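Local atomic coordinates of argonaute protein (PDB entry 5I4A), a protein that uses short guide RNAs with a 5'-hydroxyl end to bind complementary target strands and cleave single-stranded DNA. Residues A[268-277]-A[431-439]. Sequence-based numbering, arbitrary orientation.
Sequences NVIYKFKNGE and PFILKKMED
Phe-432 and Tyr-271 meet because of their first torsions: Phe-432 holds CG between its own backbone N and carbonyl carbon (chi1 61°), while Tyr-271 sets CG anti to its carbonyl carbon (chi1 -61°). The side chains lie side by side, but the rings form an edge-to-face (T-shaped) stack at 86°, with CD2 of Tyr-271 3.4 Å above the centre of the Phe-432 ring. Phenylalanine suits its place by offering a flat apolar face to that edge, tyrosine because its ring packs while its hydroxyl reaches on to hydrogen-bond His-610 and Arg-607. Leu-434, on the same face of the sheet, uses its branched end to fill in beside the tyrosine, CD2 4.0 Å from Tyr-271 CD2, and Phe-273 CE1 lies 3.8 Å from Phe-432 CB. With an alanine here in place of Phe-432, Tyr-271 CD2 and CE2 would lose the ring they rest on, and the tyrosine ring is likely to become free to shift.

Alongside this packing, strand 271-272 of linker L2 and strand 433-434 of the PIWI domain pair antiparallel. Lys-272 N donates to Ile-433 O at 2.9 Å, and Ile-433 N returns a weak bond to Lys-272 O. Further along, Lys-435 N gives Ile-270 O a nearly straight bond of 3.2 Å; water 1 also donates to this oxygen and accepts from Lys-436 N.

On the face of Lys-272 and Ile-433, Lys-272 CB packs on Ile-433 CG1, and the longer lysine chain passes Glu-438, Lys-272 CD to Glu-438 OE1 3.4 Å. Nearby Glu-277 crosses Lys-435, Lys-435 NZ staying 4.5 Å from Glu-277 OE2, too far for a salt bridge. Aromatic packing thus contrasts with aliphatic contact edged by mixed charges, whose attraction is probably diffuse.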
# COMPACT_ATOMS: atom_id res chain seq x y z
N ASN A 268 -0.41 -13.50 19.27
CA ASN A 268 0.18 -14.80 19.00
C ASN A 268 -0.67 -15.52 17.96
O ASN A 268 -1.83 -15.84 18.22
CB ASN A 268 0.28 -15.61 20.30
CG ASN A 268 1.29 -16.73 20.22
OD1 ASN A 268 2.50 -16.49 20.28
ND2 ASN A 268 0.81 -17.96 20.12
N VAL A 269 -0.09 -15.77 16.78
CA VAL A 269 -0.79 -16.40 15.67
C VAL A 269 -0.29 -17.83 15.53
O VAL A 269 0.89 -18.06 15.21
CB VAL A 269 -0.61 -15.62 14.36
CG1 VAL A 269 -1.42 -16.26 13.24
CG2 VAL A 269 -1.00 -14.16 14.55
N ILE A 270 -1.18 -18.80 15.75
CA ILE A 270 -0.86 -20.21 15.64
C ILE A 270 -1.60 -20.77 14.43
O ILE A 270 -2.82 -20.58 14.29
CB ILE A 270 -1.25 -20.98 16.91
CG1 ILE A 270 -0.53 -20.41 18.13
CG2 ILE A 270 -0.93 -22.47 16.75
CD1 ILE A 270 0.96 -20.67 18.14
N TYR A 271 -0.87 -21.45 13.55
CA TYR A 271 -1.45 -22.10 12.39
C TYR A 271 -1.82 -23.54 12.72
O TYR A 271 -1.04 -24.26 13.35
CB TYR A 271 -0.48 -22.07 11.21
CG TYR A 271 -0.09 -20.69 10.73
CD1 TYR A 271 0.91 -19.97 11.37
CD2 TYR A 271 -0.71 -20.12 9.63
CE1 TYR A 271 1.27 -18.71 10.93
CE2 TYR A 271 -0.35 -18.86 9.18
CZ TYR A 271 0.64 -18.16 9.84
OH TYR A 271 0.99 -16.91 9.39
N LYS A 272 -3.02 -23.96 12.30
CA LYS A 272 -3.48 -25.33 12.47
C LYS A 272 -3.34 -26.07 11.15
O LYS A 272 -4.04 -25.77 10.18
CB LYS A 272 -4.93 -25.37 12.95
CG LYS A 272 -5.11 -25.29 14.46
CD LYS A 272 -6.57 -25.49 14.85
CE LYS A 272 -6.87 -26.94 15.22
NZ LYS A 272 -6.52 -27.91 14.14
N PHE A 273 -2.43 -27.04 11.11
CA PHE A 273 -2.27 -27.91 9.96
C PHE A 273 -2.99 -29.24 10.23
O PHE A 273 -3.76 -29.36 11.18
CB PHE A 273 -0.78 -28.09 9.66
CG PHE A 273 -0.04 -26.79 9.50
CD1 PHE A 273 -0.28 -25.97 8.41
CD2 PHE A 273 0.89 -26.38 10.45
CE1 PHE A 273 0.39 -24.77 8.27
CE2 PHE A 273 1.56 -25.18 10.31
CZ PHE A 273 1.32 -24.37 9.22
N LYS A 274 -2.74 -30.24 9.38
CA LYS A 274 -3.43 -31.51 9.56
C LYS A 274 -2.90 -32.27 10.77
O LYS A 274 -3.68 -32.75 11.60
CB LYS A 274 -3.31 -32.37 8.30
CG LYS A 274 -3.94 -33.75 8.42
CD LYS A 274 -4.39 -34.30 7.08
CE LYS A 274 -4.40 -35.82 7.06
NZ LYS A 274 -3.03 -36.37 6.86
N ASN A 275 -1.58 -32.40 10.89
CA ASN A 275 -0.99 -33.25 11.91
C ASN A 275 -0.18 -32.47 12.94
O ASN A 275 0.64 -33.05 13.65
CB ASN A 275 -0.12 -34.32 11.25
CG ASN A 275 -0.84 -35.06 10.14
OD1 ASN A 275 -1.99 -35.49 10.31
ND2 ASN A 275 -0.19 -35.18 8.99
N GLY A 276 -0.41 -31.16 13.05
CA GLY A 276 0.31 -30.38 14.04
C GLY A 276 -0.04 -28.92 13.94
O GLY A 276 -0.84 -28.50 13.09
N GLU A 277 0.57 -28.14 14.83
CA GLU A 277 0.38 -26.70 14.88
C GLU A 277 1.74 -26.03 14.96
O GLU A 277 2.74 -26.64 15.34
CB GLU A 277 -0.48 -26.28 16.08
CG GLU A 277 -1.93 -26.71 15.99
CD GLU A 277 -2.71 -26.40 17.25
OE1 GLU A 277 -2.09 -25.94 18.23
OE2 GLU A 277 -3.94 -26.62 17.27
N PRO A 431 -4.77 -24.92 3.11
CA PRO A 431 -3.45 -25.11 3.72
C PRO A 431 -3.45 -25.08 5.24
O PRO A 431 -2.68 -25.81 5.86
CB PRO A 431 -2.64 -23.95 3.13
CG PRO A 431 -3.29 -23.69 1.80
CD PRO A 431 -4.76 -23.91 2.04
N PHE A 432 -4.31 -24.26 5.85
CA PHE A 432 -4.35 -24.11 7.29
C PHE A 432 -5.58 -23.30 7.66
O PHE A 432 -6.13 -22.56 6.83
CB PHE A 432 -3.09 -23.43 7.83
CG PHE A 432 -2.88 -22.03 7.29
CD1 PHE A 432 -3.55 -20.95 7.85
CD2 PHE A 432 -2.02 -21.80 6.23
CE1 PHE A 432 -3.38 -19.68 7.35
CE2 PHE A 432 -1.84 -20.52 5.74
CZ PHE A 432 -2.52 -19.46 6.30
N ILE A 433 -6.00 -23.41 8.92
CA ILE A 433 -6.93 -22.46 9.51
C ILE A 433 -6.27 -21.88 10.75
O ILE A 433 -5.42 -22.52 11.38
CB ILE A 433 -8.30 -23.09 9.85
CG1 ILE A 433 -8.17 -24.09 11.01
CG2 ILE A 433 -8.90 -23.76 8.63
CD1 ILE A 433 -9.48 -24.71 11.43
N LEU A 434 -6.63 -20.65 11.07
CA LEU A 434 -6.07 -19.99 12.25
C LEU A 434 -6.77 -20.51 13.50
O LEU A 434 -8.00 -20.62 13.53
CB LEU A 434 -6.20 -18.47 12.14
CG LEU A 434 -5.45 -17.81 10.98
CD1 LEU A 434 -5.42 -16.31 11.17
CD2 LEU A 434 -4.04 -18.37 10.86
N LYS A 435 -5.98 -20.84 14.52
CA LYS A 435 -6.54 -21.38 15.75
C LYS A 435 -7.56 -20.42 16.35
O LYS A 435 -8.63 -20.85 16.81
CB LYS A 435 -5.42 -21.66 16.75
CG LYS A 435 -5.76 -22.72 17.78
CD LYS A 435 -4.62 -22.91 18.76
CE LYS A 435 -4.88 -24.10 19.66
NZ LYS A 435 -6.29 -24.12 20.12
N LYS A 436 -7.27 -19.12 16.33
CA LYS A 436 -8.16 -18.12 16.91
C LYS A 436 -9.31 -17.74 15.98
O LYS A 436 -10.26 -17.09 16.43
CB LYS A 436 -7.36 -16.87 17.29
CG LYS A 436 -6.38 -17.10 18.42
CD LYS A 436 -5.59 -15.85 18.76
CE LYS A 436 -4.83 -16.03 20.07
NZ LYS A 436 -4.00 -14.84 20.42
N MET A 437 -9.25 -18.12 14.70
CA MET A 437 -10.33 -17.86 13.77
C MET A 437 -11.30 -19.02 13.62
O MET A 437 -12.31 -18.88 12.92
CB MET A 437 -9.77 -17.51 12.38
CG MET A 437 -9.03 -16.18 12.32
SD MET A 437 -10.10 -14.77 12.67
CE MET A 437 -11.18 -14.80 11.24
N GLU A 438 -11.03 -20.16 14.27
CA GLU A 438 -11.85 -21.35 14.05
C GLU A 438 -13.31 -21.13 14.46
O GLU A 438 -14.20 -21.80 13.93
CB GLU A 438 -11.24 -22.53 14.81
CG GLU A 438 -11.92 -23.87 14.53
CD GLU A 438 -11.02 -25.06 14.85
OE1 GLU A 438 -9.86 -24.84 15.25
OE2 GLU A 438 -11.48 -26.21 14.71
N ASP A 439 -13.58 -20.20 15.36
CA ASP A 439 -14.96 -19.99 15.79
C ASP A 439 -15.54 -18.68 15.26
O ASP A 439 -16.45 -18.13 15.87
CB ASP A 439 -15.04 -20.02 17.33
CG ASP A 439 -14.20 -18.93 18.01
OD1 ASP A 439 -13.27 -18.39 17.39
OD2 ASP A 439 -14.46 -18.61 19.18
O HOH W 1 -4.55 -18.29 15.52